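Local coordinates for putative OMPA family lipoprotein (Burkholderia pseudomallei, PDB 4B5C) that probably serves the Tol-Pal system as its peptidoglycan-associated outer-membrane lipoprotein, helping to keep the outer membrane intact and to draw it inward during cell division, at residues Q53-L58 with R94-L99; V34-D37 with S42-D45. All blocks are in the same frame, centred on the assembly; numbering follows the deposited sequence.

How the contacts relate
Both contacts belong to one OmpA-like domain and follow each other along the chain: contact 2 closes before contact 1 opens. Contact 2 (34-37 with 42-45) ties the end of the outermost strand 33-35 to the loop that leads into helix 48-60. Contact 1 (53-58 with 94-99) then sets that helix against the C-terminal end of helix 78-98. Their centres are 16 Å apart, and their nearest atoms come within about 5 Å without touching. They differ in character. Contact 1 is small, buried and made by alanine and leucine carbons, whereas contact 2 is only partly buried and is bridged by two waters. Helix 78-98 serves both, since Val43 and Phe36 of contact 2 rest on its Ala91 and Arg88.

Contact 1 of 2, residues Q53-L58 with R94-L99; sequences QHAQYL and RALSLL
Ala55 faces Leu96 and Leu99 where the two long helices of the OmpA-like alpha/beta fold, 48-60 and 78-98, approach each other. The backbones come close here, with 5.7 Å between the CA atoms of Ala55 and Leu96, a spacing consistent with the small methyl of Ala55 being the bump between them. It enters the notch between Leu96, in the last turn of helix 78-98, and Leu99, just past its end. On one side lies Leu96, whose CD2 is 4.0 Å from Ala55 CB and equally near the backbone N of Ala55. Its CG is anti to the carbonyl carbon (chi1 -71°), a torsion that carries the branch toward helix 48-60 although its CB does not point there. Leu58, one turn after Ala55, adds a looser touch, its CD1 meeting Leu96 CD1 at 4.3 Å. Beneath both, Ile66 of strand 66-71 receives Leu58 and Leu96, so the helix pair is seated on the sheet. Beyond the helix end, Leu99 O accepts a hydrogen bond from Lys59 NZ, a polar tie beside the apolar seam. The tightest fit is on the Leu99 side, where Ala55 CB lies 3.5 Å from Leu99 CB and 3.7 Å from Leu99 CD1.

Contact 2 of 2, residues V34-D37 with S42-D45; sequences VYFD and SVQD
Gln44 and Phe36, with Val43 beside them, carry most of this contact between the end of the outermost strand 33-35 of the OmpA-like domain and the loop that leads on to helix 48-60. The Phe36 ring reaches the loop with one side: its CD2 lies 3.4 Å from Ser42 O. Further along the same side, CE2 meets Val43 CG2 at 4.3 Å, and Val43 CG1 continues the apolar strip to Val34 CG1.

Gln44 extends beyond CG (chi2 163°), which carries its amide back past Tyr35 to Asp37. There the two side chains cross at about a right angle, with carboxylate and amide planes 24° apart, and NE2 is 3.4 Å from Asp37 OD2. The other end of the amide, OE1, is hydrogen-bonded by Gln46 NE2.

Two waters link the backbones of strand end and loop. Water 1 donates to Tyr35 O and Ser42 O and accepts from Gln44 N at 2.7 Å, so three bonds hold it between strand and loop. Water 2 accepts from Asp37 N at 2.8 Å and donates to Ser42 O, making that carbonyl a shared acceptor.

On the sheet side, Val34 pairs through its backbone with Ala132 of strand 131-136, and Phe36 with Arg130 just before it, while Phe36 and Val43 rest on Arg88 and Ala91 of helix 78-98.

Contact 1 of 2, residues Q53-L58 with R94-L99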
ATOM      1  N   GLN A  53      -3.451 -12.969  -1.756  1.00 38.20           N
ATOM      2  CA  GLN A  53      -2.329 -13.724  -1.208  1.00 35.03           C
ATOM      3  C   GLN A  53      -1.918 -13.208   0.165  1.00 31.58           C
ATOM      4  O   GLN A  53      -1.811 -13.976   1.120  1.00 36.14           O
ATOM      5  CB  GLN A  53      -1.137 -13.685  -2.164  1.00 40.24           C
ATOM      6  CG  GLN A  53      -1.364 -14.457  -3.449  1.00 48.04           C
ATOM      7  CD  GLN A  53      -1.663 -15.923  -3.193  1.00 63.78           C
ATOM      8  OE1 GLN A  53      -1.048 -16.552  -2.330  1.00 61.81           O
ATOM      9  NE2 GLN A  53      -2.617 -16.473  -3.936  1.00 62.34           N
ATOM     10  N   HIS A  54      -1.688 -11.903   0.260  1.00 30.90           N
ATOM     11  CA  HIS A  54      -1.348 -11.285   1.536  1.00 32.23           C
ATOM     12  C   HIS A  54      -2.466 -11.457   2.563  1.00 32.52           C
ATOM     13  O   HIS A  54      -2.202 -11.593   3.758  1.00 29.76           O
ATOM     14  CB  HIS A  54      -1.013  -9.803   1.351  1.00 31.72           C
ATOM     15  CG  HIS A  54       0.381  -9.552   0.865  1.00 27.71           C
ATOM     16  ND1 HIS A  54       1.446  -9.379   1.723  1.00 27.19           N
ATOM     17  CD2 HIS A  54       0.884  -9.444  -0.388  1.00 30.49           C
ATOM     18  CE1 HIS A  54       2.546  -9.176   1.019  1.00 29.62           C
ATOM     19  NE2 HIS A  54       2.233  -9.210  -0.263  1.00 28.49           N
ATOM     20  N   ALA A  55      -3.713 -11.447   2.100  1.00 30.62           N
ATOM     21  CA  ALA A  55      -4.845 -11.681   2.988  1.00 32.60           C
ATOM     22  C   ALA A  55      -4.758 -13.090   3.566  1.00 31.08           C
ATOM     23  O   ALA A  55      -4.929 -13.291   4.767  1.00 33.56           O
ATOM     24  CB  ALA A  55      -6.163 -11.478   2.254  1.00 34.12           C
ATOM     25  N   GLN A  56      -4.473 -14.059   2.700  1.00 33.71           N
ATOM     26  CA  GLN A  56      -4.347 -15.453   3.114  1.00 42.73           C
ATOM     27  C   GLN A  56      -3.218 -15.638   4.126  1.00 42.41           C
ATOM     28  O   GLN A  56      -3.356 -16.396   5.087  1.00 37.13           O
ATOM     29  CB  GLN A  56      -4.106 -16.358   1.902  1.00 42.98           C
ATOM     30  CG  GLN A  56      -4.114 -17.844   2.231  1.00 55.94           C
ATOM     31  CD  GLN A  56      -3.401 -18.683   1.184  1.00 73.92           C
ATOM     32  OE1 GLN A  56      -2.174 -18.650   1.076  1.00 67.25           O
ATOM     33  NE2 GLN A  56      -4.169 -19.439   0.407  1.00 74.91           N
ATOM     34  N   TYR A  57      -2.105 -14.946   3.906  1.00 33.30           N
ATOM     35  CA  TYR A  57      -0.956 -15.062   4.796  1.00 37.71           C
ATOM     36  C   TYR A  57      -1.215 -14.421   6.157  1.00 39.39           C
ATOM     37  O   TYR A  57      -0.883 -14.995   7.195  1.00 43.73           O
ATOM     38  CB  TYR A  57       0.302 -14.464   4.156  1.00 35.16           C
ATOM     39  CG  TYR A  57       1.494 -14.464   5.086  1.00 33.22           C
ATOM     40  CD1 TYR A  57       2.330 -15.569   5.177  1.00 37.51           C
ATOM     41  CD2 TYR A  57       1.772 -13.366   5.888  1.00 33.63           C
ATOM     42  CE1 TYR A  57       3.418 -15.578   6.035  1.00 38.36           C
ATOM     43  CE2 TYR A  57       2.852 -13.363   6.747  1.00 43.95           C
ATOM     44  CZ  TYR A  57       3.673 -14.471   6.816  1.00 47.90           C
ATOM     45  OH  TYR A  57       4.751 -14.471   7.670  1.00 36.18           O
ATOM     46  N   LEU A  58      -1.812 -13.233   6.149  1.00 37.15           N
ATOM     47  CA  LEU A  58      -2.065 -12.498   7.385  1.00 32.89           C
ATOM     48  C   LEU A  58      -3.084 -13.213   8.268  1.00 34.03           C
ATOM     49  O   LEU A  58      -2.952 -13.236   9.490  1.00 29.03           O
ATOM     50  CB  LEU A  58      -2.537 -11.075   7.075  1.00 32.16           C
ATOM     51  CG  LEU A  58      -1.489 -10.137   6.474  1.00 33.91           C
ATOM     52  CD1 LEU A  58      -2.133  -8.867   5.936  1.00 27.25           C
ATOM     53  CD2 LEU A  58      -0.423  -9.808   7.508  1.00 36.85           C
ATOM     54  N   ARG A  94      -9.175  -1.702   3.437  1.00 25.79           N
ATOM     55  CA  ARG A  94     -10.540  -2.189   3.243  1.00 32.12           C
ATOM     56  C   ARG A  94     -10.569  -3.442   2.365  1.00 31.29           C
ATOM     57  O   ARG A  94     -11.363  -4.357   2.599  1.00 26.75           O
ATOM     58  CB  ARG A  94     -11.442  -1.093   2.665  1.00 30.52           C
ATOM     59  CG  ARG A  94     -11.740   0.033   3.647  1.00 31.27           C
ATOM     60  CD  ARG A  94     -12.766   1.026   3.104  1.00 40.03           C
ATOM     61  NE  ARG A  94     -12.214   1.896   2.070  1.00 44.54           N
ATOM     62  CZ  ARG A  94     -12.445   1.754   0.768  1.00 51.50           C
ATOM     63  NH1 ARG A  94     -13.227   0.773   0.334  1.00 44.14           N
ATOM     64  NH2 ARG A  94     -11.898   2.594  -0.101  1.00 44.71           N
ATOM     65  N   ALA A  95      -9.698  -3.481   1.360  1.00 24.01           N
ATOM     66  CA  ALA A  95      -9.578  -4.653   0.503  1.00 27.88           C
ATOM     67  C   ALA A  95      -9.173  -5.870   1.330  1.00 29.71           C
ATOM     68  O   ALA A  95      -9.723  -6.959   1.163  1.00 24.01           O
ATOM     69  CB  ALA A  95      -8.564  -4.399  -0.603  1.00 21.83           C
ATOM     70  N   LEU A  96      -8.214  -5.671   2.227  1.00 20.61           N
ATOM     71  CA  LEU A  96      -7.746  -6.736   3.101  1.00 26.97           C
ATOM     72  C   LEU A  96      -8.801  -7.107   4.139  1.00 25.64           C
ATOM     73  O   LEU A  96      -8.963  -8.280   4.475  1.00 28.30           O
ATOM     74  CB  LEU A  96      -6.433  -6.337   3.785  1.00 19.08           C
ATOM     75  CG  LEU A  96      -5.196  -6.278   2.884  1.00 31.80           C
ATOM     76  CD1 LEU A  96      -3.974  -5.780   3.647  1.00 19.06           C
ATOM     77  CD2 LEU A  96      -4.925  -7.639   2.261  1.00 26.58           C
ATOM     78  N   SER A  97      -9.516  -6.106   4.646  1.00 25.72           N
ATOM     79  CA  SER A  97     -10.589  -6.348   5.609  1.00 31.83           C
ATOM     80  C   SER A  97     -11.691  -7.182   4.972  1.00 32.63           C
ATOM     81  O   SER A  97     -12.194  -8.136   5.569  1.00 25.94           O
ATOM     82  CB  SER A  97     -11.173  -5.028   6.116  1.00 27.41           C
ATOM     83  OG  SER A  97     -10.177  -4.225   6.725  1.00 32.83           O
ATOM     84  N   LEU A  98     -12.062  -6.810   3.751  1.00 26.02           N
ATOM     85  CA  LEU A  98     -13.084  -7.530   3.007  1.00 26.10           C
ATOM     86  C   LEU A  98     -12.676  -8.988   2.819  1.00 32.04           C
ATOM     87  O   LEU A  98     -13.524  -9.875   2.757  1.00 28.29           O
ATOM     88  CB  LEU A  98     -13.310  -6.869   1.645  1.00 24.85           C
ATOM     89  CG  LEU A  98     -14.551  -7.293   0.861  1.00 36.37           C
ATOM     90  CD1 LEU A  98     -15.814  -6.821   1.570  1.00 35.04           C
ATOM     91  CD2 LEU A  98     -14.498  -6.748  -0.558  1.00 31.55           C
ATOM     92  N   LEU A  99     -11.372  -9.230   2.730  1.00 28.24           N
ATOM     93  CA  LEU A  99     -10.861 -10.580   2.521  1.00 29.02           C
ATOM     94  C   LEU A  99     -10.726 -11.352   3.832  1.00 34.56           C
ATOM     95  O   LEU A  99     -10.348 -12.524   3.833  1.00 37.87           O
ATOM     96  CB  LEU A  99      -9.524 -10.539   1.784  1.00 22.05           C
ATOM     97  CG  LEU A  99      -9.602 -10.126   0.313  1.00 25.65           C
ATOM     98  CD1 LEU A  99      -8.248  -9.655  -0.203  1.00 22.87           C
ATOM     99  CD2 LEU A  99     -10.146 -11.266  -0.537  1.00 19.90           C
TER

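Contact 2 of 2, residues V34-D37 with S42-D45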
ATOM      1  N   VAL A  34       1.172  -1.365  -3.984  1.00 23.10           N
ATOM      2  CA  VAL A  34       0.027  -1.110  -4.849  1.00 18.41           C
ATOM      3  C   VAL A  34       0.135   0.299  -5.418  1.00 27.55           C
ATOM      4  O   VAL A  34       0.263   1.274  -4.670  1.00 19.55           O
ATOM      5  CB  VAL A  34      -1.306  -1.248  -4.083  1.00 28.54           C
ATOM      6  CG1 VAL A  34      -2.481  -1.032  -5.021  1.00 18.62           C
ATOM      7  CG2 VAL A  34      -1.398  -2.614  -3.413  1.00 29.46           C
ATOM      8  N   TYR A  35       0.087   0.399  -6.743  1.00 24.83           N
ATOM      9  CA  TYR A  35       0.222   1.682  -7.425  1.00 27.97           C
ATOM     10  C   TYR A  35      -1.117   2.227  -7.898  1.00 26.44           C
ATOM     11  O   TYR A  35      -2.042   1.467  -8.189  1.00 26.89           O
ATOM     12  CB  TYR A  35       1.180   1.556  -8.608  1.00 33.28           C
ATOM     13  CG  TYR A  35       2.594   1.254  -8.187  1.00 25.83           C
ATOM     14  CD1 TYR A  35       3.014  -0.053  -7.980  1.00 24.81           C
ATOM     15  CD2 TYR A  35       3.508   2.277  -7.985  1.00 23.70           C
ATOM     16  CE1 TYR A  35       4.307  -0.329  -7.589  1.00 28.20           C
ATOM     17  CE2 TYR A  35       4.803   2.011  -7.595  1.00 24.11           C
ATOM     18  CZ  TYR A  35       5.197   0.707  -7.399  1.00 26.25           C
ATOM     19  OH  TYR A  35       6.487   0.437  -7.010  1.00 31.83           O
ATOM     20  N   PHE A  36      -1.207   3.550  -7.979  1.00 28.70           N
ATOM     21  CA  PHE A  36      -2.458   4.219  -8.315  1.00 27.44           C
ATOM     22  C   PHE A  36      -2.301   5.192  -9.477  1.00 33.02           C
ATOM     23  O   PHE A  36      -1.189   5.608  -9.812  1.00 29.29           O
ATOM     24  CB  PHE A  36      -2.989   4.983  -7.102  1.00 24.53           C
ATOM     25  CG  PHE A  36      -3.319   4.111  -5.925  1.00 27.69           C
ATOM     26  CD1 PHE A  36      -2.345   3.782  -4.995  1.00 24.51           C
ATOM     27  CD2 PHE A  36      -4.606   3.634  -5.738  1.00 26.21           C
ATOM     28  CE1 PHE A  36      -2.649   2.987  -3.903  1.00 23.80           C
ATOM     29  CE2 PHE A  36      -4.914   2.839  -4.650  1.00 27.72           C
ATOM     30  CZ  PHE A  36      -3.933   2.515  -3.732  1.00 24.88           C
ATOM     31  N   ASP A  37      -3.429   5.560 -10.075  1.00 30.29           N
ATOM     32  CA  ASP A  37      -3.453   6.574 -11.119  1.00 32.44           C
ATOM     33  C   ASP A  37      -3.502   7.963 -10.492  1.00 31.99           C
ATOM     34  O   ASP A  37      -3.792   8.104  -9.304  1.00 28.94           O
ATOM     35  CB  ASP A  37      -4.659   6.367 -12.033  1.00 33.61           C
ATOM     36  CG  ASP A  37      -4.567   5.090 -12.841  1.00 36.26           C
ATOM     37  OD1 ASP A  37      -3.476   4.801 -13.373  1.00 43.17           O
ATOM     38  OD2 ASP A  37      -5.585   4.374 -12.940  1.00 44.16           O
ATOM     39  N   SER A  42      -8.332   4.326  -6.044  1.00 27.88           N
ATOM     40  CA  SER A  42      -9.047   3.099  -6.357  1.00 25.83           C
ATOM     41  C   SER A  42      -8.063   1.968  -6.624  1.00 31.28           C
ATOM     42  O   SER A  42      -7.140   2.120  -7.423  1.00 32.76           O
ATOM     43  CB  SER A  42      -9.939   3.305  -7.583  1.00 25.30           C
ATOM     44  OG  SER A  42     -10.793   4.420  -7.411  1.00 47.05           O
ATOM     45  N   VAL A  43      -8.262   0.839  -5.952  1.00 27.87           N
ATOM     46  CA  VAL A  43      -7.412  -0.332  -6.143  1.00 31.98           C
ATOM     47  C   VAL A  43      -7.765  -1.060  -7.439  1.00 38.14           C
ATOM     48  O   VAL A  43      -8.804  -1.714  -7.530  1.00 36.47           O
ATOM     49  CB  VAL A  43      -7.533  -1.320  -4.965  1.00 39.64           C
ATOM     50  CG1 VAL A  43      -6.539  -2.463  -5.128  1.00 35.10           C
ATOM     51  CG2 VAL A  43      -7.318  -0.602  -3.640  1.00 33.34           C
ATOM     52  N   GLN A  44      -6.887  -0.943  -8.432  1.00 35.16           N
ATOM     53  CA  GLN A  44      -7.084  -1.582  -9.731  1.00 30.29           C
ATOM     54  C   GLN A  44      -7.253  -3.096  -9.593  1.00 35.24           C
ATOM     55  O   GLN A  44      -6.858  -3.679  -8.583  1.00 33.23           O
ATOM     56  CB  GLN A  44      -5.908  -1.255 -10.655  1.00 35.32           C
ATOM     57  CG  GLN A  44      -5.689   0.240 -10.865  1.00 41.68           C
ATOM     58  CD  GLN A  44      -4.319   0.565 -11.432  1.00 52.86           C
ATOM     59  OE1 GLN A  44      -3.587  -0.323 -11.873  1.00 59.34           O
ATOM     60  NE2 GLN A  44      -3.963   1.844 -11.417  1.00 51.18           N
ATOM     61  N   ASP A  45      -7.838  -3.726 -10.610  1.00 30.13           N
ATOM     62  CA  ASP A  45      -8.111  -5.163 -10.578  1.00 42.26           C
ATOM     63  C   ASP A  45      -6.844  -6.025 -10.611  1.00 43.64           C
ATOM     64  O   ASP A  45      -6.851  -7.163 -10.137  1.00 36.24           O
ATOM     65  CB  ASP A  45      -9.045  -5.566 -11.726  1.00 46.53           C
ATOM     66  CG  ASP A  45     -10.500  -5.228 -11.447  1.00 56.38           C
ATOM     67  OD1 ASP A  45     -10.915  -5.271 -10.267  1.00 41.63           O
ATOM     68  OD2 ASP A  45     -11.232  -4.927 -12.413  1.00 57.31           O
TER
HETATM   69  O   HOH W   1      -4.815   0.617  -7.800  1.00 23.25           O
HETATM   70  O   HOH W   2      -5.776   4.022  -9.587  1.00 32.57           O